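Putative DNA helicase (Lactobacillus plantarum, PDB 3DMN) is probably a DNA helicase of the UvrD-like kind, its C-terminal domain expected to take part in ATP-driven unwinding of duplex DNA. Local coordinates at residues 111-125 with 143-157. Numbering follows the deposited sequence.
Sequences KGLEFDAVIVWNANQ and RAMHELTLVAVGSLS. With ACT (acetate ion), chain B; ACT (acetate ion), chain L; ACT (acetate ion), chain K; ACT (acetate ion), chain G.
Arg143 reaches back beside Lys111–Leu113, its chain bent at chi2 (-89°). Arg143 NH1 meets a lone pair of Leu113 O at 3.2 Å in the carbonyl plane, while NE points almost straight at an acetate oxygen; a water bridges NH2 and Gly112 N. A leucine here would probably leave Leu113 O without this donor and the anion without its charged partner. Asp116 and His146 cross at about a right angle: His146 ND1 donates in its ring plane to the anti side of Asp116 OD1 at 2.6 Å, the carboxylate standing 72° from the ring. At the beta bulge, Asp116 O accepts from both His146 N and Glu147 N. Strands 118-121 and 147-153 then run parallel, with Val120 CB against Leu150 CG (3.9 Å) on one face and Trp121 CZ3 against Val151 CG1 (3.9 Å) on the other. Beyond them, Asn122 OD1 takes Val153 N at 2.9 Å, tilted from the amide plane, and ND2 holds two acetates. Asn124 ND2 donates to Val153 O at 2.9 Å, its OD1 accepting from Asn127 N. This P-loop NTPase-like beta-alpha-beta unit thus pairs an apolar middle with polar ends, whose N-H donors can bind anions, though the acetates probably come from the crystallisation liquor.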
loop_
_atom_site.group_PDB
_atom_site.type_symbol
_atom_site.label_atom_id
_atom_site.label_comp_id
_atom_site.label_asym_id
_atom_site.label_seq_id
_atom_site.Cartn_x
_atom_site.Cartn_y
_atom_site.Cartn_z
ATOM N N LYS A 111 9.294 0.267 -9.850
ATOM C CA LYS A 111 10.201 1.321 -10.305
ATOM C C LYS A 111 9.639 2.022 -11.530
ATOM O O LYS A 111 9.311 1.364 -12.529
ATOM C CB LYS A 111 11.577 0.707 -10.634
ATOM C CG LYS A 111 12.632 1.684 -11.150
ATOM C CD LYS A 111 13.852 0.918 -11.672
ATOM C CE LYS A 111 14.974 1.871 -12.076
ATOM N NZ LYS A 111 15.600 1.440 -13.362
ATOM N N GLY A 112 9.534 3.344 -11.442
ATOM C CA GLY A 112 9.058 4.172 -12.550
ATOM C C GLY A 112 7.564 4.089 -12.752
ATOM O O GLY A 112 7.073 4.450 -13.830
ATOM N N LEU A 113 6.838 3.603 -11.736
ATOM C CA LEU A 113 5.386 3.399 -11.880
ATOM C C LEU A 113 4.617 4.317 -10.953
ATOM O O LEU A 113 5.079 4.641 -9.878
ATOM C CB LEU A 113 4.992 1.947 -11.601
ATOM C CG LEU A 113 5.625 0.871 -12.516
ATOM C CD1 LEU A 113 5.037 -0.503 -12.198
ATOM C CD2 LEU A 113 5.486 1.223 -13.983
ATOM N N GLU A 114 3.442 4.745 -11.397
ATOM C CA GLU A 114 2.518 5.474 -10.516
ATOM C C GLU A 114 1.163 4.790 -10.692
ATOM O O GLU A 114 0.858 4.292 -11.787
ATOM C CB GLU A 114 2.440 6.974 -10.886
ATOM C CG GLU A 114 2.173 7.275 -12.365
ATOM C CD GLU A 114 0.714 7.016 -12.832
ATOM O OE1 GLU A 114 0.529 6.700 -14.027
ATOM O OE2 GLU A 114 -0.231 7.104 -12.015
ATOM N N PHE A 115 0.377 4.749 -9.609
ATOM C CA PHE A 115 -0.915 4.119 -9.634
ATOM C C PHE A 115 -1.954 5.078 -9.059
ATOM O O PHE A 115 -1.643 5.872 -8.176
ATOM C CB PHE A 115 -0.870 2.852 -8.763
ATOM C CG PHE A 115 0.202 1.881 -9.192
ATOM C CD1 PHE A 115 0.012 1.080 -10.309
ATOM C CD2 PHE A 115 1.385 1.760 -8.454
ATOM C CE1 PHE A 115 1.008 0.172 -10.698
ATOM C CE2 PHE A 115 2.379 0.849 -8.838
ATOM C CZ PHE A 115 2.178 0.062 -9.947
ATOM N N ASP A 116 -3.188 4.999 -9.565
ATOM C CA ASP A 116 -4.299 5.753 -9.023
ATOM C C ASP A 116 -4.445 5.504 -7.518
ATOM O O ASP A 116 -4.450 6.438 -6.717
ATOM C CB ASP A 116 -5.539 5.253 -9.755
ATOM C CG ASP A 116 -6.767 6.050 -9.453
ATOM O OD1 ASP A 116 -6.644 7.231 -9.054
ATOM O OD2 ASP A 116 -7.866 5.477 -9.668
ATOM N N ALA A 117 -4.538 4.232 -7.148
ATOM C CA ALA A 117 -4.681 3.835 -5.742
ATOM C C ALA A 117 -3.635 2.768 -5.445
ATOM O O ALA A 117 -3.334 1.898 -6.286
ATOM C CB ALA A 117 -6.061 3.274 -5.513
ATOM N N VAL A 118 -3.085 2.842 -4.241
ATOM C CA VAL A 118 -2.124 1.841 -3.795
ATOM C C VAL A 118 -2.615 1.306 -2.465
ATOM O O VAL A 118 -3.046 2.070 -1.606
ATOM C CB VAL A 118 -0.700 2.468 -3.593
ATOM C CG1 VAL A 118 0.233 1.484 -2.854
ATOM C CG2 VAL A 118 -0.100 2.841 -4.982
ATOM N N ILE A 119 -2.491 -0.003 -2.309
ATOM C CA ILE A 119 -2.615 -0.612 -0.963
ATOM C C ILE A 119 -1.241 -1.149 -0.582
ATOM O O ILE A 119 -0.710 -1.995 -1.302
ATOM C CB ILE A 119 -3.630 -1.738 -0.976
ATOM C CG1 ILE A 119 -5.024 -1.209 -1.335
ATOM C CG2 ILE A 119 -3.652 -2.515 0.399
ATOM C CD1 ILE A 119 -6.057 -2.356 -1.679
ATOM N N VAL A 120 -0.631 -0.608 0.482
ATOM C CA VAL A 120 0.659 -1.096 0.956
ATOM C C VAL A 120 0.409 -2.312 1.824
ATOM O O VAL A 120 -0.203 -2.226 2.887
ATOM C CB VAL A 120 1.423 -0.008 1.766
ATOM C CG1 VAL A 120 2.778 -0.518 2.165
ATOM C CG2 VAL A 120 1.547 1.252 0.916
ATOM N N TRP A 121 0.947 -3.455 1.389
ATOM C CA TRP A 121 0.689 -4.690 2.136
ATOM C C TRP A 121 1.688 -4.885 3.279
ATOM O O TRP A 121 2.928 -5.013 3.092
ATOM C CB TRP A 121 0.688 -5.931 1.199
ATOM C CG TRP A 121 0.652 -7.199 1.957
ATOM C CD1 TRP A 121 1.639 -8.171 2.003
ATOM C CD2 TRP A 121 -0.378 -7.630 2.853
ATOM N NE1 TRP A 121 1.253 -9.210 2.846
ATOM C CE2 TRP A 121 0.029 -8.886 3.395
ATOM C CE3 TRP A 121 -1.624 -7.100 3.230
ATOM C CZ2 TRP A 121 -0.773 -9.598 4.286
ATOM C CZ3 TRP A 121 -2.413 -7.812 4.158
ATOM C CH2 TRP A 121 -1.968 -9.038 4.663
ATOM N N ASN A 122 1.118 -4.923 4.478
ATOM C CA ASN A 122 1.858 -5.304 5.690
ATOM C C ASN A 122 2.967 -4.320 6.051
ATOM O O ASN A 122 4.144 -4.693 6.208
ATOM C CB ASN A 122 2.349 -6.742 5.684
ATOM C CG ASN A 122 2.320 -7.329 7.099
ATOM O OD1 ASN A 122 1.980 -6.595 8.022
ATOM N ND2 ASN A 122 2.719 -8.600 7.277
ATOM N N ALA A 123 2.537 -3.088 6.239
ATOM C CA ALA A 123 3.390 -1.994 6.695
ATOM C C ALA A 123 3.586 -2.070 8.215
ATOM O O ALA A 123 3.267 -1.100 8.937
ATOM C CB ALA A 123 2.721 -0.641 6.337
ATOM N N ASN A 124 4.113 -3.201 8.681
ATOM C CA ASN A 124 4.119 -3.467 10.104
ATOM C C ASN A 124 5.517 -3.322 10.705
ATOM O O ASN A 124 6.457 -2.844 10.038
ATOM C CB ASN A 124 3.524 -4.848 10.418
ATOM C CG ASN A 124 4.410 -5.991 9.937
ATOM O OD1 ASN A 124 5.412 -5.764 9.263
ATOM N ND2 ASN A 124 4.038 -7.239 10.295
ATOM N N GLN A 125 5.649 -3.675 11.974
ATOM C CA GLN A 125 6.923 -3.486 12.671
ATOM C C GLN A 125 7.961 -4.452 12.113
ATOM O O GLN A 125 9.115 -4.058 11.877
ATOM C CB GLN A 125 6.656 -3.755 14.152
ATOM C CG GLN A 125 7.786 -3.615 15.013
ATOM C CD GLN A 125 7.329 -3.888 16.432
ATOM O OE1 GLN A 125 6.636 -3.068 17.029
ATOM N NE2 GLN A 125 7.635 -5.077 16.935
ATOM N N ARG A 143 4.117 6.017 -4.620
ATOM C CA ARG A 143 3.600 5.510 -5.906
ATOM C C ARG A 143 2.122 5.838 -6.068
ATOM O O ARG A 143 1.605 5.753 -7.174
ATOM C CB ARG A 143 3.769 4.007 -6.027
ATOM C CG ARG A 143 5.202 3.532 -5.819
ATOM C CD ARG A 143 5.942 3.528 -7.083
ATOM N NE ARG A 143 7.346 3.167 -6.902
ATOM C CZ ARG A 143 8.308 3.629 -7.690
ATOM N NH1 ARG A 143 8.000 4.450 -8.699
ATOM N NH2 ARG A 143 9.582 3.280 -7.473
ATOM N N ALA A 144 1.435 6.148 -4.955
ATOM C CA ALA A 144 -0.014 6.453 -5.016
ATOM C C ALA A 144 -0.250 7.865 -5.452
ATOM O O ALA A 144 0.285 8.825 -4.848
ATOM C CB ALA A 144 -0.682 6.276 -3.613
HETATM N N MSE A 145 -1.114 8.004 -6.451
HETATM C CA MSE A 145 -1.441 9.329 -6.967
HETATM C C MSE A 145 -2.641 9.899 -6.227
HETATM O O MSE A 145 -2.630 11.089 -5.855
HETATM C CB MSE A 145 -1.665 9.302 -8.486
HETATM C CG MSE A 145 -0.424 8.959 -9.259
HETATM SE SE MSE A 145 1.066 10.247 -9.004
HETATM C CE MSE A 145 2.239 9.209 -7.798
ATOM N N HIS A 146 -3.667 9.082 -6.000
ATOM C CA HIS A 146 -4.976 9.611 -5.576
ATOM C C HIS A 146 -5.504 8.987 -4.270
ATOM O O HIS A 146 -6.085 9.684 -3.447
ATOM C CB HIS A 146 -6.001 9.507 -6.730
ATOM C CG HIS A 146 -5.525 10.181 -8.000
ATOM N ND1 HIS A 146 -5.463 9.539 -9.227
ATOM C CD2 HIS A 146 -5.029 11.424 -8.210
ATOM C CE1 HIS A 146 -4.966 10.364 -10.132
ATOM N NE2 HIS A 146 -4.705 11.519 -9.545
ATOM N N GLU A 147 -5.266 7.691 -4.069
ATOM C CA GLU A 147 -5.726 6.985 -2.857
ATOM C C GLU A 147 -4.591 6.117 -2.325
ATOM O O GLU A 147 -3.938 5.432 -3.075
ATOM C CB GLU A 147 -6.919 6.095 -3.201
ATOM C CG GLU A 147 -7.740 5.670 -1.982
ATOM C CD GLU A 147 -8.679 6.793 -1.483
ATOM O OE1 GLU A 147 -8.952 7.739 -2.264
ATOM O OE2 GLU A 147 -9.170 6.707 -0.332
ATOM N N LEU A 148 -4.383 6.190 -1.020
ATOM C CA LEU A 148 -3.317 5.414 -0.378
ATOM C C LEU A 148 -3.859 4.759 0.880
ATOM O O LEU A 148 -4.412 5.435 1.758
ATOM C CB LEU A 148 -2.140 6.332 -0.043
ATOM C CG LEU A 148 -1.022 5.719 0.804
ATOM C CD1 LEU A 148 -0.330 4.564 0.045
ATOM C CD2 LEU A 148 0.006 6.819 1.286
ATOM N N THR A 149 -3.661 3.446 0.961
ATOM C CA THR A 149 -4.142 2.640 2.098
ATOM C C THR A 149 -2.941 1.860 2.565
ATOM O O THR A 149 -2.192 1.346 1.774
ATOM C CB THR A 149 -5.226 1.612 1.660
ATOM O OG1 THR A 149 -6.355 2.304 1.137
ATOM C CG2 THR A 149 -5.680 0.772 2.880
ATOM N N LEU A 150 -2.762 1.787 3.884
ATOM C CA LEU A 150 -1.712 0.925 4.482
ATOM C C LEU A 150 -2.393 -0.068 5.377
ATOM O O LEU A 150 -3.162 0.307 6.263
ATOM C CB LEU A 150 -0.667 1.718 5.298
ATOM C CG LEU A 150 0.301 2.594 4.513
ATOM C CD1 LEU A 150 -0.372 3.847 4.033
ATOM C CD2 LEU A 150 1.446 3.001 5.473
ATOM N N VAL A 151 -2.061 -1.337 5.167
ATOM C CA VAL A 151 -2.561 -2.423 6.044
ATOM C C VAL A 151 -1.398 -3.012 6.785
ATOM O O VAL A 151 -0.414 -3.372 6.167
ATOM C CB VAL A 151 -3.309 -3.539 5.233
ATOM C CG1 VAL A 151 -3.761 -4.685 6.156
ATOM C CG2 VAL A 151 -4.516 -2.962 4.485
ATOM N N ALA A 152 -1.507 -3.127 8.117
ATOM C CA ALA A 152 -0.391 -3.687 8.908
ATOM C C ALA A 152 -0.946 -4.848 9.686
ATOM O O ALA A 152 -2.049 -4.751 10.210
ATOM C CB ALA A 152 0.154 -2.620 9.903
ATOM N N VAL A 153 -0.178 -5.922 9.771
ATOM C CA VAL A 153 -0.554 -7.099 10.573
ATOM C C VAL A 153 0.288 -7.049 11.849
ATOM O O VAL A 153 1.542 -7.129 11.814
ATOM C CB VAL A 153 -0.262 -8.391 9.829
ATOM C CG1 VAL A 153 -0.591 -9.596 10.739
ATOM C CG2 VAL A 153 -1.132 -8.440 8.561
ATOM N N GLY A 154 -0.394 -6.894 12.971
ATOM C CA GLY A 154 0.249 -6.867 14.280
ATOM C C GLY A 154 0.290 -5.452 14.790
ATOM O O GLY A 154 -0.663 -4.958 15.390
ATOM N N SER A 155 1.404 -4.772 14.512
ATOM C CA SER A 155 1.590 -3.376 14.910
ATOM C C SER A 155 2.007 -2.557 13.718
ATOM O O SER A 155 2.651 -3.075 12.816
ATOM C CB SER A 155 2.705 -3.231 15.947
ATOM O OG SER A 155 2.296 -3.811 17.198
ATOM N N LEU A 156 1.626 -1.287 13.733
ATOM C CA LEU A 156 2.067 -0.385 12.668
ATOM C C LEU A 156 3.586 -0.205 12.714
ATOM O O LEU A 156 4.201 -0.146 13.780
ATOM C CB LEU A 156 1.350 0.964 12.809
ATOM C CG LEU A 156 1.506 1.933 11.636
ATOM C CD1 LEU A 156 0.932 1.387 10.318
ATOM C CD2 LEU A 156 0.849 3.273 12.024
ATOM N N SER A 157 4.192 -0.062 11.521
ATOM C CA SER A 157 5.628 0.212 11.462
ATOM C C SER A 157 5.990 1.370 12.416
ATOM O O SER A 157 5.360 2.443 12.358
ATOM C CB SER A 157 6.002 0.636 10.037
ATOM O OG SER A 157 7.331 1.172 10.102
HETATM C C ACT B . 4.487 -6.680 13.772
HETATM O O ACT B . 4.047 -5.534 13.650
HETATM O OXT ACT B . 5.573 -7.031 13.281
HETATM C CH3 ACT B . 3.647 -7.553 14.482
HETATM C C ACT L . 2.156 -11.287 9.614
HETATM O O ACT L . 1.743 -11.661 8.485
HETATM O OXT ACT L . 2.688 -10.159 9.734
HETATM C CH3 ACT L . 2.008 -12.184 10.808
HETATM C C ACT K . 3.264 -11.026 4.647
HETATM O O ACT K . 2.847 -11.496 3.504
HETATM O OXT ACT K . 3.881 -9.912 4.729
HETATM C CH3 ACT K . 3.032 -11.757 5.924
HETATM C C ACT G . 9.095 1.078 -4.754
HETATM O O ACT G . 9.708 1.457 -5.778
HETATM O OXT ACT G . 7.869 1.157 -4.789
HETATM C CH3 ACT G . 9.822 0.583 -3.560
HETATM O O HOH W 1 11.180 4.793 -9.580
HETATM O O HOH W 2 -6.074 2.412 -1.605
HETATM O O HOH W 3 4.582 -4.123 18.603
#